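Local coordinates for probable sulfate-binding lipoprotein SubI (PDB 6DDN) that probably binds sulfate outside the cell membrane and serves as its carrier for uptake, as other prokaryotic sulfate-binding proteins do, at residues A[140-154]-A[225-238]. Numbering follows the deposited sequence.
Sequences SVVTFVVRAGNPKNI and FVQGSGDVLISYEN. With SO4 (sulfate ion), chain C.
V145 and L233, like T143 and S235, exchange paired backbone hydrogen bonds, laying strand 232-236 antiparallel to 140-147; one further bond, E237 N to V141 O (3.0 Å), joins the start of helix 237-245 to the strand. Apolar branches fill the buried faces: V145 CB meets L233 CD2 at 3.8 Å on one, and on the other V232 CG2 lies alongside F144 CB. R147 reaches with an extended chain (chi2 173°, chi3 -158°) to the C-terminal end of helix 218-227 and the turn that follows. Its guanidinium lies flat on the F225 ring, planes 11° and centres 4.0 Å apart, a cation-pi stack; L233 CB covers the opposite face. In its own plane NH2 donates to F225 O (2.7 Å), on a lone pair, and to G230 O (2.9 Å), fixing the group's rotation. G228 ends that helix in a Schellman motif, glycine tolerating the positive phi. At the C-terminal end of strand 232-236, Y236, the helix N-cap, donates a hydrogen bond from OH to sulfate O2 (2.8 Å); S110 also bonds this OH. S175, S177, G218 and A60 also bind the ion, consistent with a sulfate site. E237 salt-bridges R299. Strand 138-147 runs between 232-236 and, on its other side, 257-267 and 250-253; V142 packs on helix 177-190, and strand 167-168 flanks 232-236.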
ATOM      1  N   SER A 140       5.898   1.557  -1.391  1.00 36.49           N
ATOM      2  CA  SER A 140       6.277   0.324  -2.069  1.00 46.56           C
ATOM      3  C   SER A 140       6.146   0.541  -3.571  1.00 49.99           C
ATOM      4  O   SER A 140       6.019   1.675  -4.043  1.00 53.65           O
ATOM      5  CB  SER A 140       5.418  -0.850  -1.586  1.00 46.83           C
ATOM      6  OG  SER A 140       5.956  -2.090  -2.007  1.00 46.84           O
ATOM      7  N   VAL A 141       6.185  -0.555  -4.326  1.00 47.02           N
ATOM      8  CA  VAL A 141       5.912  -0.540  -5.755  1.00 44.01           C
ATOM      9  C   VAL A 141       4.995  -1.710  -6.077  1.00 42.89           C
ATOM     10  O   VAL A 141       4.963  -2.716  -5.362  1.00 40.80           O
ATOM     11  CB  VAL A 141       7.199  -0.621  -6.606  1.00 38.28           C
ATOM     12  CG1 VAL A 141       8.029   0.637  -6.445  1.00 36.78           C
ATOM     13  CG2 VAL A 141       8.007  -1.853  -6.225  1.00 36.65           C
ATOM     14  N   VAL A 142       4.240  -1.569  -7.164  1.00 43.03           N
ATOM     15  CA  VAL A 142       3.403  -2.664  -7.631  1.00 44.01           C
ATOM     16  C   VAL A 142       4.288  -3.760  -8.208  1.00 44.96           C
ATOM     17  O   VAL A 142       5.231  -3.490  -8.963  1.00 41.78           O
ATOM     18  CB  VAL A 142       2.388  -2.151  -8.665  1.00 44.31           C
ATOM     19  CG1 VAL A 142       1.553  -3.294  -9.196  1.00 40.33           C
ATOM     20  CG2 VAL A 142       1.503  -1.079  -8.050  1.00 48.61           C
ATOM     21  N   THR A 143       3.994  -5.007  -7.847  1.00 46.26           N
ATOM     22  CA  THR A 143       4.784  -6.142  -8.296  1.00 44.99           C
ATOM     23  C   THR A 143       3.863  -7.310  -8.619  1.00 44.77           C
ATOM     24  O   THR A 143       2.707  -7.354  -8.193  1.00 43.62           O
ATOM     25  CB  THR A 143       5.815  -6.560  -7.240  1.00 46.50           C
ATOM     26  OG1 THR A 143       6.677  -7.569  -7.779  1.00 53.34           O
ATOM     27  CG2 THR A 143       5.117  -7.101  -6.004  1.00 43.26           C
ATOM     28  N   PHE A 144       4.393  -8.256  -9.395  1.00 47.23           N
ATOM     29  CA  PHE A 144       3.694  -9.499  -9.708  1.00 44.35           C
ATOM     30  C   PHE A 144       4.110 -10.552  -8.691  1.00 48.98           C
ATOM     31  O   PHE A 144       5.259 -10.998  -8.696  1.00 51.15           O
ATOM     32  CB  PHE A 144       4.031  -9.994 -11.112  1.00 38.57           C
ATOM     33  CG  PHE A 144       3.610  -9.070 -12.217  1.00 37.89           C
ATOM     34  CD1 PHE A 144       2.479  -8.286 -12.099  1.00 40.68           C
ATOM     35  CD2 PHE A 144       4.343  -9.011 -13.392  1.00 43.07           C
ATOM     36  CE1 PHE A 144       2.094  -7.446 -13.129  1.00 47.83           C
ATOM     37  CE2 PHE A 144       3.965  -8.174 -14.424  1.00 48.12           C
ATOM     38  CZ  PHE A 144       2.839  -7.390 -14.293  1.00 50.08           C
ATOM     39  N   VAL A 145       3.190 -10.965  -7.830  1.00 50.69           N
ATOM     40  CA  VAL A 145       3.437 -12.166  -7.044  1.00 44.96           C
ATOM     41  C   VAL A 145       3.199 -13.371  -7.937  1.00 42.73           C
ATOM     42  O   VAL A 145       2.206 -13.440  -8.673  1.00 38.67           O
ATOM     43  CB  VAL A 145       2.562 -12.212  -5.781  1.00 39.94           C
ATOM     44  CG1 VAL A 145       2.876 -13.467  -4.983  1.00 37.88           C
ATOM     45  CG2 VAL A 145       2.811 -10.989  -4.931  1.00 41.51           C
ATOM     46  N   VAL A 146       4.126 -14.323  -7.880  1.00 46.78           N
ATOM     47  CA  VAL A 146       4.209 -15.406  -8.845  1.00 49.38           C
ATOM     48  C   VAL A 146       4.521 -16.685  -8.083  1.00 53.40           C
ATOM     49  O   VAL A 146       5.044 -16.658  -6.968  1.00 60.56           O
ATOM     50  CB  VAL A 146       5.286 -15.110  -9.914  1.00 56.78           C
ATOM     51  CG1 VAL A 146       6.664 -15.550  -9.440  1.00 56.40           C
ATOM     52  CG2 VAL A 146       4.927 -15.745 -11.227  1.00 63.20           C
ATOM     53  N   ARG A 147       4.176 -17.818  -8.684  1.00 52.02           N
ATOM     54  CA  ARG A 147       4.456 -19.067  -8.001  1.00 49.06           C
ATOM     55  C   ARG A 147       5.926 -19.441  -8.161  1.00 47.13           C
ATOM     56  O   ARG A 147       6.606 -19.005  -9.094  1.00 47.54           O
ATOM     57  CB  ARG A 147       3.530 -20.173  -8.500  1.00 49.10           C
ATOM     58  CG  ARG A 147       2.166 -20.022  -7.869  1.00 49.69           C
ATOM     59  CD  ARG A 147       1.096 -20.950  -8.403  1.00 49.88           C
ATOM     60  NE  ARG A 147      -0.232 -20.393  -8.140  1.00 49.75           N
ATOM     61  CZ  ARG A 147      -0.732 -20.145  -6.928  1.00 48.01           C
ATOM     62  NH1 ARG A 147      -0.039 -20.421  -5.831  1.00 51.11           N
ATOM     63  NH2 ARG A 147      -1.948 -19.629  -6.813  1.00 43.60           N
ATOM     64  N   ALA A 148       6.414 -20.236  -7.211  1.00 49.34           N
ATOM     65  CA  ALA A 148       7.842 -20.510  -7.087  1.00 51.47           C
ATOM     66  C   ALA A 148       8.434 -20.986  -8.406  1.00 55.63           C
ATOM     67  O   ALA A 148       7.963 -21.963  -8.996  1.00 57.23           O
ATOM     68  CB  ALA A 148       8.077 -21.550  -5.991  1.00 52.97           C
ATOM     69  N   GLY A 149       9.465 -20.279  -8.868  1.00 54.18           N
ATOM     70  CA  GLY A 149      10.100 -20.568 -10.133  1.00 52.60           C
ATOM     71  C   GLY A 149       9.499 -19.864 -11.328  1.00 50.99           C
ATOM     72  O   GLY A 149      10.023 -20.019 -12.439  1.00 54.46           O
ATOM     73  N   ASN A 150       8.438 -19.084 -11.135  1.00 50.01           N
ATOM     74  CA  ASN A 150       7.696 -18.456 -12.222  1.00 49.11           C
ATOM     75  C   ASN A 150       7.371 -19.481 -13.312  1.00 54.32           C
ATOM     76  O   ASN A 150       7.838 -19.352 -14.448  1.00 52.44           O
ATOM     77  CB  ASN A 150       8.461 -17.274 -12.801  1.00 48.82           C
ATOM     78  CG  ASN A 150       7.561 -16.296 -13.539  1.00 51.98           C
ATOM     79  OD1 ASN A 150       6.422 -16.616 -13.881  1.00 60.27           O
ATOM     80  ND2 ASN A 150       8.072 -15.097 -13.789  1.00 50.07           N
ATOM     81  N   PRO A 151       6.581 -20.510 -12.990  1.00 60.55           N
ATOM     82  CA  PRO A 151       6.382 -21.608 -13.951  1.00 58.71           C
ATOM     83  C   PRO A 151       5.818 -21.148 -15.277  1.00 58.39           C
ATOM     84  O   PRO A 151       6.134 -21.740 -16.317  1.00 62.66           O
ATOM     85  CB  PRO A 151       5.406 -22.544 -13.219  1.00 58.18           C
ATOM     86  CG  PRO A 151       5.464 -22.130 -11.775  1.00 55.85           C
ATOM     87  CD  PRO A 151       5.745 -20.667 -11.788  1.00 55.57           C
ATOM     88  N   LYS A 152       5.002 -20.098 -15.275  1.00 55.74           N
ATOM     89  CA  LYS A 152       4.390 -19.584 -16.488  1.00 57.29           C
ATOM     90  C   LYS A 152       5.152 -18.405 -17.077  1.00 52.06           C
ATOM     91  O   LYS A 152       4.684 -17.806 -18.051  1.00 52.66           O
ATOM     92  CB  LYS A 152       2.938 -19.202 -16.214  1.00 57.64           C
ATOM     93  CG  LYS A 152       2.039 -20.413 -16.086  1.00 59.87           C
ATOM     94  CD  LYS A 152       0.759 -20.096 -15.351  1.00 60.09           C
ATOM     95  CE  LYS A 152      -0.062 -21.354 -15.171  1.00 60.10           C
ATOM     96  NZ  LYS A 152      -0.268 -22.067 -16.465  1.00 61.98           N
ATOM     97  N   ASN A 153       6.309 -18.063 -16.509  1.00 44.49           N
ATOM     98  CA  ASN A 153       7.222 -17.080 -17.087  1.00 47.96           C
ATOM     99  C   ASN A 153       6.534 -15.724 -17.262  1.00 52.24           C
ATOM    100  O   ASN A 153       6.398 -15.196 -18.368  1.00 55.25           O
ATOM    101  CB  ASN A 153       7.790 -17.594 -18.415  1.00 51.06           C
ATOM    102  CG  ASN A 153       8.910 -16.729 -18.947  1.00 50.33           C
ATOM    103  OD1 ASN A 153       9.758 -16.257 -18.190  1.00 51.73           O
ATOM    104  ND2 ASN A 153       8.921 -16.516 -20.257  1.00 48.57           N
ATOM    105  N   ILE A 154       6.090 -15.171 -16.138  1.00 50.38           N
ATOM    106  CA  ILE A 154       5.451 -13.860 -16.117  1.00 50.35           C
ATOM    107  C   ILE A 154       6.521 -12.811 -15.845  1.00 55.13           C
ATOM    108  O   ILE A 154       7.189 -12.851 -14.805  1.00 58.99           O
ATOM    109  CB  ILE A 154       4.337 -13.801 -15.060  1.00 47.66           C
ATOM    110  CG1 ILE A 154       3.431 -15.029 -15.169  1.00 50.67           C
ATOM    111  CG2 ILE A 154       3.531 -12.525 -15.209  1.00 46.83           C
ATOM    112  CD1 ILE A 154       2.588 -15.054 -16.427  1.00 54.11           C
ATOM    113  N   PHE A 225      -4.680 -16.479  -3.141  1.00 47.05           N
ATOM    114  CA  PHE A 225      -3.633 -16.841  -4.090  1.00 48.55           C
ATOM    115  C   PHE A 225      -2.733 -17.927  -3.519  1.00 49.14           C
ATOM    116  O   PHE A 225      -2.325 -18.847  -4.239  1.00 49.17           O
ATOM    117  CB  PHE A 225      -2.813 -15.611  -4.478  1.00 45.97           C
ATOM    118  CG  PHE A 225      -1.706 -15.908  -5.450  1.00 42.38           C
ATOM    119  CD1 PHE A 225      -1.954 -15.932  -6.814  1.00 44.25           C
ATOM    120  CD2 PHE A 225      -0.421 -16.169  -5.001  1.00 38.70           C
ATOM    121  CE1 PHE A 225      -0.941 -16.211  -7.709  1.00 46.85           C
ATOM    122  CE2 PHE A 225       0.595 -16.450  -5.890  1.00 37.70           C
ATOM    123  CZ  PHE A 225       0.335 -16.472  -7.246  1.00 49.90           C
ATOM    124  N   VAL A 226      -2.412 -17.836  -2.226  1.00 49.04           N
ATOM    125  CA  VAL A 226      -1.576 -18.849  -1.588  1.00 48.44           C
ATOM    126  C   VAL A 226      -2.273 -20.204  -1.612  1.00 50.60           C
ATOM    127  O   VAL A 226      -1.644 -21.236  -1.874  1.00 51.09           O
ATOM    128  CB  VAL A 226      -1.215 -18.415  -0.154  1.00 48.55           C
ATOM    129  CG1 VAL A 226      -0.972 -19.626   0.731  1.00 48.09           C
ATOM    130  CG2 VAL A 226       0.009 -17.507  -0.169  1.00 47.81           C
ATOM    131  N   GLN A 227      -3.584 -20.220  -1.358  1.00 50.52           N
ATOM    132  CA  GLN A 227      -4.321 -21.478  -1.391  1.00 55.05           C
ATOM    133  C   GLN A 227      -4.399 -22.083  -2.787  1.00 57.72           C
ATOM    134  O   GLN A 227      -4.705 -23.271  -2.904  1.00 63.54           O
ATOM    135  CB  GLN A 227      -5.731 -21.293  -0.826  1.00 63.25           C
ATOM    136  CG  GLN A 227      -5.822 -21.493   0.684  1.00 72.76           C
ATOM    137  CD  GLN A 227      -6.013 -22.954   1.080  1.00 84.99           C
ATOM    138  OE1 GLN A 227      -7.085 -23.343   1.543  1.00 98.68           O
ATOM    139  NE2 GLN A 227      -4.966 -23.763   0.917  1.00 80.53           N
ATOM    140  N   GLY A 228      -4.127 -21.315  -3.838  1.00 50.79           N
ATOM    141  CA  GLY A 228      -3.971 -21.904  -5.154  1.00 51.48           C
ATOM    142  C   GLY A 228      -4.788 -21.283  -6.269  1.00 65.29           C
ATOM    143  O   GLY A 228      -4.814 -21.813  -7.384  1.00 69.97           O
ATOM    144  N   SER A 229      -5.452 -20.164  -6.000  1.00 53.00           N
ATOM    145  CA  SER A 229      -6.282 -19.507  -7.001  1.00 54.89           C
ATOM    146  C   SER A 229      -5.469 -18.465  -7.759  1.00 54.38           C
ATOM    147  O   SER A 229      -4.821 -17.609  -7.150  1.00 49.91           O
ATOM    148  CB  SER A 229      -7.500 -18.856  -6.347  1.00 57.62           C
ATOM    149  OG  SER A 229      -8.284 -19.817  -5.661  1.00 65.24           O
ATOM    150  N   GLY A 230      -5.504 -18.543  -9.086  1.00 52.86           N
ATOM    151  CA  GLY A 230      -4.854 -17.566  -9.934  1.00 52.51           C
ATOM    152  C   GLY A 230      -3.394 -17.887 -10.207  1.00 48.65           C
ATOM    153  O   GLY A 230      -2.717 -18.575  -9.445  1.00 46.53           O
ATOM    154  N   ASP A 231      -2.904 -17.357 -11.327  1.00 51.36           N
ATOM    155  CA  ASP A 231      -1.528 -17.569 -11.762  1.00 48.68           C
ATOM    156  C   ASP A 231      -0.591 -16.433 -11.386  1.00 47.66           C
ATOM    157  O   ASP A 231       0.612 -16.663 -11.228  1.00 53.74           O
ATOM    158  CB  ASP A 231      -1.480 -17.773 -13.279  1.00 49.30           C
ATOM    159  CG  ASP A 231      -2.443 -18.839 -13.748  1.00 56.79           C
ATOM    160  OD1 ASP A 231      -3.358 -18.514 -14.535  1.00 60.72           O
ATOM    161  OD2 ASP A 231      -2.291 -20.001 -13.318  1.00 59.46           O
ATOM    162  N   VAL A 232      -1.105 -15.215 -11.241  1.00 60.16           N
ATOM    163  CA  VAL A 232      -0.297 -14.066 -10.852  1.00 56.53           C
ATOM    164  C   VAL A 232      -1.149 -13.162  -9.974  1.00 60.29           C
ATOM    165  O   VAL A 232      -2.303 -12.870 -10.305  1.00 70.30           O
ATOM    166  CB  VAL A 232       0.239 -13.298 -12.077  1.00 56.25           C
ATOM    167  CG1 VAL A 232      -0.873 -13.060 -13.085  1.00 61.44           C
ATOM    168  CG2 VAL A 232       0.880 -11.983 -11.651  1.00 50.49           C
ATOM    169  N   LEU A 233      -0.590 -12.739  -8.846  1.00 56.30           N
ATOM    170  CA  LEU A 233      -1.262 -11.849  -7.912  1.00 60.39           C
ATOM    171  C   LEU A 233      -0.565 -10.495  -7.943  1.00 56.74           C
ATOM    172  O   LEU A 233       0.621 -10.395  -7.607  1.00 50.13           O
ATOM    173  CB  LEU A 233      -1.247 -12.431  -6.497  1.00 62.12           C
ATOM    174  CG  LEU A 233      -1.358 -11.436  -5.339  1.00 60.44           C
ATOM    175  CD1 LEU A 233      -2.788 -10.945  -5.192  1.00 61.13           C
ATOM    176  CD2 LEU A 233      -0.859 -12.052  -4.042  1.00 55.07           C
ATOM    177  N   ILE A 234      -1.293  -9.463  -8.358  1.00 59.34           N
ATOM    178  CA  ILE A 234      -0.777  -8.101  -8.292  1.00 55.12           C
ATOM    179  C   ILE A 234      -0.864  -7.628  -6.849  1.00 57.79           C
ATOM    180  O   ILE A 234      -1.930  -7.689  -6.228  1.00 64.16           O
ATOM    181  CB  ILE A 234      -1.555  -7.172  -9.234  1.00 58.97           C
ATOM    182  CG1 ILE A 234      -1.944  -7.905 -10.517  1.00 60.46           C
ATOM    183  CG2 ILE A 234      -0.726  -5.954  -9.572  1.00 57.65           C
ATOM    184  CD1 ILE A 234      -2.572  -7.002 -11.561  1.00 64.42           C
ATOM    185  N   SER A 235       0.259  -7.164  -6.306  1.00 54.70           N
ATOM    186  CA  SER A 235       0.337  -6.902  -4.875  1.00 52.20           C
ATOM    187  C   SER A 235       1.447  -5.897  -4.607  1.00 50.24           C
ATOM    188  O   SER A 235       2.204  -5.520  -5.505  1.00 53.41           O
ATOM    189  CB  SER A 235       0.579  -8.199  -4.098  1.00 50.59           C
ATOM    190  OG  SER A 235       0.571  -7.968  -2.701  1.00 51.74           O
ATOM    191  N   TYR A 236       1.525  -5.462  -3.351  1.00 50.91           N
ATOM    192  CA  TYR A 236       2.644  -4.641  -2.917  1.00 49.52           C
ATOM    193  C   TYR A 236       3.928  -5.461  -2.923  1.00 45.33           C
ATOM    194  O   TYR A 236       3.918  -6.676  -2.713  1.00 43.91           O
ATOM    195  CB  TYR A 236       2.424  -4.092  -1.503  1.00 51.66           C
ATOM    196  CG  TYR A 236       1.082  -3.452  -1.218  1.00 56.32           C
ATOM    197  CD1 TYR A 236      -0.041  -4.227  -0.960  1.00 58.05           C
ATOM    198  CD2 TYR A 236       0.951  -2.072  -1.157  1.00 60.20           C
ATOM    199  CE1 TYR A 236      -1.261  -3.643  -0.681  1.00 62.77           C
ATOM    200  CE2 TYR A 236      -0.266  -1.479  -0.879  1.00 67.53           C
ATOM    201  CZ  TYR A 236      -1.368  -2.271  -0.641  1.00 65.95           C
ATOM    202  OH  TYR A 236      -2.581  -1.685  -0.361  1.00 71.22           O
ATOM    203  N   GLU A 237       5.047  -4.777  -3.157  1.00 48.33           N
ATOM    204  CA  GLU A 237       6.343  -5.427  -3.003  1.00 47.66           C
ATOM    205  C   GLU A 237       6.585  -5.837  -1.557  1.00 46.99           C
ATOM    206  O   GLU A 237       7.223  -6.865  -1.301  1.00 47.16           O
ATOM    207  CB  GLU A 237       7.451  -4.493  -3.493  1.00 54.69           C
ATOM    208  CG  GLU A 237       8.828  -5.119  -3.570  1.00 53.06           C
ATOM    209  CD  GLU A 237       9.925  -4.073  -3.642  1.00 56.46           C
ATOM    210  OE1 GLU A 237       9.788  -3.021  -2.981  1.00 56.85           O
ATOM    211  OE2 GLU A 237      10.920  -4.301  -4.361  1.00 57.67           O
ATOM    212  N   ASN A 238       6.081  -5.056  -0.599  1.00 46.55           N
ATOM    213  CA  ASN A 238       6.225  -5.439   0.801  1.00 46.70           C
ATOM    214  C   ASN A 238       5.417  -6.690   1.114  1.00 45.03           C
ATOM    215  O   ASN A 238       5.849  -7.532   1.909  1.00 45.42           O
ATOM    216  CB  ASN A 238       5.809  -4.285   1.713  1.00 48.18           C
ATOM    217  CG  ASN A 238       4.447  -3.719   1.362  1.00 50.27           C
ATOM    218  OD1 ASN A 238       4.344  -2.674   0.722  1.00 52.04           O
ATOM    219  ND2 ASN A 238       3.391  -4.396   1.800  1.00 51.49           N
TER
HETATM  220  S   SO4 C 401      -5.583  -2.864   1.087  1.00 49.61           S
HETATM  221  O1  SO4 C 401      -6.035  -2.564   2.442  1.00 48.23           O
HETATM  222  O2  SO4 C 401      -4.214  -3.371   1.136  1.00 48.53           O
HETATM  223  O3  SO4 C 401      -6.449  -3.873   0.485  1.00 48.17           O
HETATM  224  O4  SO4 C 401      -5.630  -1.647   0.283  1.00 48.78           O
HETATM  225  O   HOH W   1       8.338  -2.357  -0.669  1.00 37.21           O
HETATM  226  O   HOH W   2       2.898 -18.234 -11.171  1.00 53.37           O